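TfuB1 (Thermobifida fusca, PDB 6JX3) binds the leader peptide of a lasso peptide precursor through a PqqD-like domain, probably to recognise it for biosynthetic processing. Local coordinates at residues L51-Q54 with R55-G59; A85-V88 with T89-E93. All coordinates share one frame; numbering follows the deposited sequence.

In the fold
Both contacts are local, between neighbouring turns of a helix in one PqqD-like domain, in which a three-stranded antiparallel sheet precedes three helices. Contact 1 comes first along the chain, running on into the turn that ends helix 47-57; contact 2 follows after helix 62-72, in the last part of helix 77-93. Their centres lie about 13 Å apart, on opposite sides of the chain's centre, yet their apolar faces meet: V53 CG2 is 3.5 Å from L91 CD1, and L56 CD1 is 3.6 Å from V88 CG2. I52 also packs on L87. The interface joins two helices of the bundle, and I52, L87 and L91 also reach apolar side chains of the bound leader peptide.

Contact 1: residues L51-Q54 with R55-G59. With ZN (zinc ion), chain D.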
ATOM      1  N   LEU A  51      -3.542  -3.326   3.958  1.00 15.60           N
ATOM      2  CA  LEU A  51      -3.334  -3.371   5.400  1.00 18.93           C
ATOM      3  C   LEU A  51      -2.085  -2.598   5.792  1.00 16.93           C
ATOM      4  O   LEU A  51      -2.093  -1.829   6.761  1.00 17.58           O
ATOM      5  CB  LEU A  51      -3.221  -4.834   5.822  1.00 22.04           C
ATOM      6  CG  LEU A  51      -3.105  -5.306   7.260  1.00 39.54           C
ATOM      7  CD1 LEU A  51      -4.044  -4.548   8.179  1.00 39.42           C
ATOM      8  CD2 LEU A  51      -3.427  -6.792   7.258  1.00 40.10           C
ATOM      9  N   ILE A  52      -1.008  -2.770   5.026  1.00 15.31           N
ATOM     10  CA  ILE A  52       0.230  -2.057   5.312  1.00 11.99           C
ATOM     11  C   ILE A  52       0.027  -0.558   5.162  1.00 13.21           C
ATOM     12  O   ILE A  52       0.420   0.228   6.035  1.00 15.18           O
ATOM     13  CB  ILE A  52       1.361  -2.557   4.398  1.00 13.06           C
ATOM     14  CG1 ILE A  52       1.693  -4.018   4.712  1.00 16.15           C
ATOM     15  CG2 ILE A  52       2.594  -1.663   4.552  1.00 14.24           C
ATOM     16  CD1 ILE A  52       2.564  -4.688   3.657  1.00 17.97           C
ATOM     17  N   VAL A  53      -0.570  -0.136   4.043  1.00 12.69           N
ATOM     18  CA  VAL A  53      -0.746   1.294   3.811  1.00 12.94           C
ATOM     19  C   VAL A  53      -1.637   1.902   4.890  1.00 13.55           C
ATOM     20  O   VAL A  53      -1.350   2.988   5.408  1.00 15.40           O
ATOM     21  CB  VAL A  53      -1.311   1.552   2.407  1.00 13.17           C
ATOM     22  CG1 VAL A  53      -1.719   3.018   2.267  1.00 16.90           C
ATOM     23  CG2 VAL A  53      -0.260   1.187   1.353  1.00 12.78           C
ATOM     24  N   GLN A  54      -2.731   1.219   5.236  1.00 13.27           N
ATOM     25  CA  GLN A  54      -3.614   1.741   6.277  1.00 15.32           C
ATOM     26  C   GLN A  54      -2.872   1.918   7.598  1.00 14.27           C
ATOM     27  O   GLN A  54      -3.046   2.930   8.281  1.00 17.94           O
ATOM     28  CB  GLN A  54      -4.820   0.819   6.459  1.00 21.81           C
ATOM     29  CG  GLN A  54      -5.831   0.941   5.331  1.00 24.17           C
ATOM     30  CD  GLN A  54      -6.667  -0.314   5.158  1.00 42.03           C
ATOM     31  OE1 GLN A  54      -6.574  -1.254   5.953  1.00 40.09           O
ATOM     32  NE2 GLN A  54      -7.483  -0.341   4.108  1.00 36.82           N
ATOM     33  N   ARG A  55      -2.017   0.960   7.965  1.00 14.39           N
ATOM     34  CA  ARG A  55      -1.316   1.091   9.239  0.96 11.29           C
ATOM     35  C   ARG A  55      -0.237   2.161   9.168  1.00 16.82           C
ATOM     36  O   ARG A  55      -0.021   2.891  10.142  1.00 17.15           O
ATOM     37  CB  ARG A  55      -0.726  -0.253   9.654  1.00 15.68           C
ATOM     38  CG  ARG A  55      -1.782  -1.222  10.175  1.00 24.17           C
ATOM     39  CD  ARG A  55      -1.145  -2.443  10.804  0.73 24.15           C
ATOM     40  NE  ARG A  55      -0.109  -2.048  11.751  0.20 25.17           N
ATOM     41  CZ  ARG A  55      -0.204  -2.181  13.069  0.46 31.47           C
ATOM     42  NH1 ARG A  55      -1.293  -2.713  13.617  0.95 35.40           N
ATOM     43  NH2 ARG A  55       0.795  -1.779  13.837  1.00 33.24           N
ATOM     44  N   LEU A  56       0.433   2.296   8.019  1.00 14.20           N
ATOM     45  CA  LEU A  56       1.393   3.389   7.878  1.00 15.85           C
ATOM     46  C   LEU A  56       0.700   4.745   7.970  1.00 17.26           C
ATOM     47  O   LEU A  56       1.222   5.675   8.597  1.00 16.36           O
ATOM     48  CB  LEU A  56       2.159   3.256   6.562  1.00 16.23           C
ATOM     49  CG  LEU A  56       3.119   2.067   6.498  1.00 13.98           C
ATOM     50  CD1 LEU A  56       3.765   2.012   5.119  1.00 14.51           C
ATOM     51  CD2 LEU A  56       4.192   2.135   7.579  1.00 16.46           C
ATOM     52  N   LEU A  57      -0.480   4.877   7.357  1.00 14.81           N
ATOM     53  CA  LEU A  57      -1.193   6.146   7.407  1.00 18.25           C
ATOM     54  C   LEU A  57      -1.684   6.450   8.813  1.00 20.17           C
ATOM     55  O   LEU A  57      -1.825   7.623   9.174  1.00 20.47           O
ATOM     56  CB  LEU A  57      -2.366   6.139   6.427  1.00 16.95           C
ATOM     57  CG  LEU A  57      -1.932   6.187   4.961  1.00 18.53           C
ATOM     58  CD1 LEU A  57      -3.138   6.106   4.045  1.00 21.97           C
ATOM     59  CD2 LEU A  57      -1.107   7.450   4.701  1.00 21.42           C
ATOM     60  N   ASP A  58      -1.923   5.415   9.621  1.00 18.08           N
ATOM     61  CA  ASP A  58      -2.259   5.609  11.031  1.00 21.01           C
ATOM     62  C   ASP A  58      -1.114   6.201  11.835  1.00 28.83           C
ATOM     63  O   ASP A  58      -1.320   6.582  12.994  1.00 28.70           O
ATOM     64  CB  ASP A  58      -2.651   4.284  11.675  1.00 18.49           C
ATOM     65  CG  ASP A  58      -4.013   3.805  11.261  1.00 24.00           C
ATOM     66  OD1 ASP A  58      -4.830   4.599  10.735  1.00 26.78           O
ATOM     67  OD2 ASP A  58      -4.254   2.605  11.462  1.00 27.49           O
ATOM     68  N   GLY A  59       0.085   6.263  11.270  1.00 18.85           N
ATOM     69  CA  GLY A  59       1.254   6.717  11.987  1.00 22.92           C
ATOM     70  C   GLY A  59       2.126   5.614  12.547  1.00 23.41           C
ATOM     71  O   GLY A  59       3.079   5.914  13.268  1.00 24.23           O
TER
HETATM   72 ZN    ZN D 102      -5.917   1.953  11.199  0.82 27.34          ZN
HETATM   73  O   HOH W   1      -6.098  -0.060  10.297  1.00 28.44           O
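I52 CG2 lies anti to its backbone N, while L56 CG lies anti to its carbonyl carbon (chi1 -69°); this sets the two side chains alongside each other, and the methyl groups I52 CG2 and L56 CD1 meet at 3.9 Å. One residue on, V53 and L57 repeat the pattern, with V53 CG1 3.8 Å from L57 CD1. Beneath these pairs the helix backbone is bonded at every step from L51 to Q54, L56 N reaching I52 O at 2.9 Å. R55 CG also rests 3.5 Å from L51 O before the chain bends away toward helix 62-72, where R55 packs on V65 and F68. The helix closes with a Schellman motif at G59, whose phi of 98° would jam a side chain against the carbonyl oxygen of D58 and so calls for glycine; G59 N bonds back to L56 O at 3.0 Å. At this end D58 N holds Q54 O, while D58 OD2 binds a zinc ion at a rather short 1.8 Å. OD1 of D58 stands 2.9 Å from the zinc, so the carboxylate grips through one oxygen, and a water is a further ligand. The carboxylate sits close to Q54 O, at the negative end of the helix dipole, where its charge would probably be unfavourable; the zinc is likely to offset that charge and to polarise the water it holds.

Contact 2: residues A85-V88 with T89-E93; sequences AALV and TSLKE
The last turns of helix 77-93, the closing helix of the PqqD-like domain, bring L87 and L91 together on the side facing helix 47-57. The two leucines slant across each other, L87 CG to L91 CD1 at 4.0 Å. With its CG anti to the carbonyl carbon (chi1 -68°), L91 folds back over the preceding turn, CG resting 3.3 Å from L87 O, the same oxygen that accepts L91 N at 2.8 Å. Cut back to an alanine, L91 would lose its reach to L87 CG, and a gap is likely to open between this turn, helix 47-57 and the bound peptide. Farther round the helix V88 and K92 lie side by side: the extended lysine passes V88 CG1 with CE at 3.6 Å, spending its aliphatic part on the valine. On the outer side T89 N bonds to A85 O, and T89 OG1 lies 3.0 Å from that same A85 O. S90 OG reaches onward to bond N94 OD1. L87, S90 and L91 all pack on apolar side chains of the peptide, an apolar helix face consistent with the peptide-binding groove of RiPP recognition elements built on a winged helix-turn-helix fold.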
ATOM      1  N   ALA A  85       9.084  -2.643   2.815  1.00 12.39           N
ATOM      2  CA  ALA A  85       9.998  -1.692   2.196  1.00 13.96           C
ATOM      3  C   ALA A  85       9.797  -1.645   0.694  1.00 12.49           C
ATOM      4  O   ALA A  85       9.795  -0.561   0.091  1.00 14.41           O
ATOM      5  CB  ALA A  85      11.437  -2.066   2.529  1.00 15.66           C
ATOM      6  N   ALA A  86       9.617  -2.812   0.071  1.00 14.58           N
ATOM      7  CA  ALA A  86       9.394  -2.847  -1.373  1.00 13.66           C
ATOM      8  C   ALA A  86       8.084  -2.172  -1.751  1.00 13.50           C
ATOM      9  O   ALA A  86       8.009  -1.491  -2.776  1.00 15.04           O
ATOM     10  CB  ALA A  86       9.408  -4.289  -1.871  1.00 16.69           C
ATOM     11  N   LEU A  87       7.038  -2.369  -0.943  1.00 13.24           N
ATOM     12  CA  LEU A  87       5.758  -1.733  -1.231  1.00 11.57           C
ATOM     13  C   LEU A  87       5.872  -0.221  -1.124  1.00 14.16           C
ATOM     14  O   LEU A  87       5.403   0.513  -2.001  1.00 14.38           O
ATOM     15  CB  LEU A  87       4.681  -2.269  -0.282  1.00 11.62           C
ATOM     16  CG  LEU A  87       3.329  -1.556  -0.425  1.00 13.97           C
ATOM     17  CD1 LEU A  87       2.738  -1.777  -1.815  1.00 14.97           C
ATOM     18  CD2 LEU A  87       2.366  -2.034   0.651  1.00 14.32           C
ATOM     19  N   VAL A  88       6.511   0.262  -0.056  1.00 13.15           N
ATOM     20  CA  VAL A  88       6.669   1.701   0.133  1.00 12.31           C
ATOM     21  C   VAL A  88       7.491   2.290  -0.994  1.00 14.89           C
ATOM     22  O   VAL A  88       7.164   3.355  -1.539  1.00 15.74           O
ATOM     23  CB  VAL A  88       7.299   1.979   1.504  1.00 13.59           C
ATOM     24  CG1 VAL A  88       7.881   3.394   1.568  1.00 18.95           C
ATOM     25  CG2 VAL A  88       6.255   1.775   2.567  1.00 14.71           C
ATOM     26  N   THR A  89       8.552   1.590  -1.386  1.00 13.34           N
ATOM     27  CA  THR A  89       9.335   2.037  -2.527  1.00 15.02           C
ATOM     28  C   THR A  89       8.481   2.101  -3.785  1.00 15.39           C
ATOM     29  O   THR A  89       8.574   3.065  -4.561  1.00 16.57           O
ATOM     30  CB  THR A  89      10.535   1.107  -2.719  1.00 18.21           C
ATOM     31  OG1 THR A  89      11.450   1.299  -1.629  1.00 16.71           O
ATOM     32  CG2 THR A  89      11.238   1.382  -4.055  1.00 22.06           C
ATOM     33  N   SER A  90       7.607   1.103  -3.984  1.00 14.46           N
ATOM     34  CA  SER A  90       6.768   1.100  -5.181  1.00 16.14           C
ATOM     35  C   SER A  90       5.731   2.214  -5.123  1.00 17.78           C
ATOM     36  O   SER A  90       5.417   2.841  -6.145  1.00 18.67           O
ATOM     37  CB  SER A  90       6.090  -0.257  -5.348  1.00 17.79           C
ATOM     38  OG  SER A  90       5.306  -0.289  -6.536  1.00 23.44           O
ATOM     39  N   LEU A  91       5.195   2.481  -3.932  1.00 13.00           N
ATOM     40  CA  LEU A  91       4.247   3.582  -3.798  1.00 14.33           C
ATOM     41  C   LEU A  91       4.909   4.917  -4.095  1.00 16.76           C
ATOM     42  O   LEU A  91       4.286   5.802  -4.692  1.00 16.91           O
ATOM     43  CB  LEU A  91       3.637   3.581  -2.401  1.00 14.09           C
ATOM     44  CG  LEU A  91       2.728   2.374  -2.175  1.00 15.04           C
ATOM     45  CD1 LEU A  91       2.399   2.279  -0.691  1.00 15.60           C
ATOM     46  CD2 LEU A  91       1.462   2.514  -3.007  1.00 21.64           C
ATOM     47  N   LYS A  92       6.176   5.083  -3.697  1.00 14.78           N
ATOM     48  CA  LYS A  92       6.880   6.315  -4.036  1.00 14.88           C
ATOM     49  C   LYS A  92       7.227   6.354  -5.518  1.00 18.28           C
ATOM     50  O   LYS A  92       7.045   7.388  -6.176  1.00 20.03           O
ATOM     51  CB  LYS A  92       8.137   6.451  -3.179  1.00 15.40           C
ATOM     52  CG  LYS A  92       7.820   6.690  -1.723  1.00 14.14           C
ATOM     53  CD  LYS A  92       9.046   6.492  -0.823  1.00 20.30           C
ATOM     54  CE  LYS A  92       8.684   6.812   0.628  1.00 20.05           C
ATOM     55  NZ  LYS A  92       9.828   6.541   1.559  1.00 25.16           N
ATOM     56  N   GLU A  93       7.709   5.228  -6.054  1.00 14.50           N
ATOM     57  CA  GLU A  93       8.063   5.132  -7.469  1.00 18.23           C
ATOM     58  C   GLU A  93       6.897   5.549  -8.349  1.00 21.38           C
ATOM     59  O   GLU A  93       7.059   6.299  -9.325  1.00 20.85           O
ATOM     60  CB  GLU A  93       8.486   3.695  -7.795  1.00 19.44           C
ATOM     61  CG  GLU A  93       8.492   3.365  -9.290  1.00 24.41           C
ATOM     62  CD  GLU A  93       9.579   4.120 -10.028  1.00 21.99           C
ATOM     63  OE1 GLU A  93      10.493   4.631  -9.346  1.00 23.02           O
ATOM     64  OE2 GLU A  93       9.519   4.196 -11.284  1.00 23.41           O
TER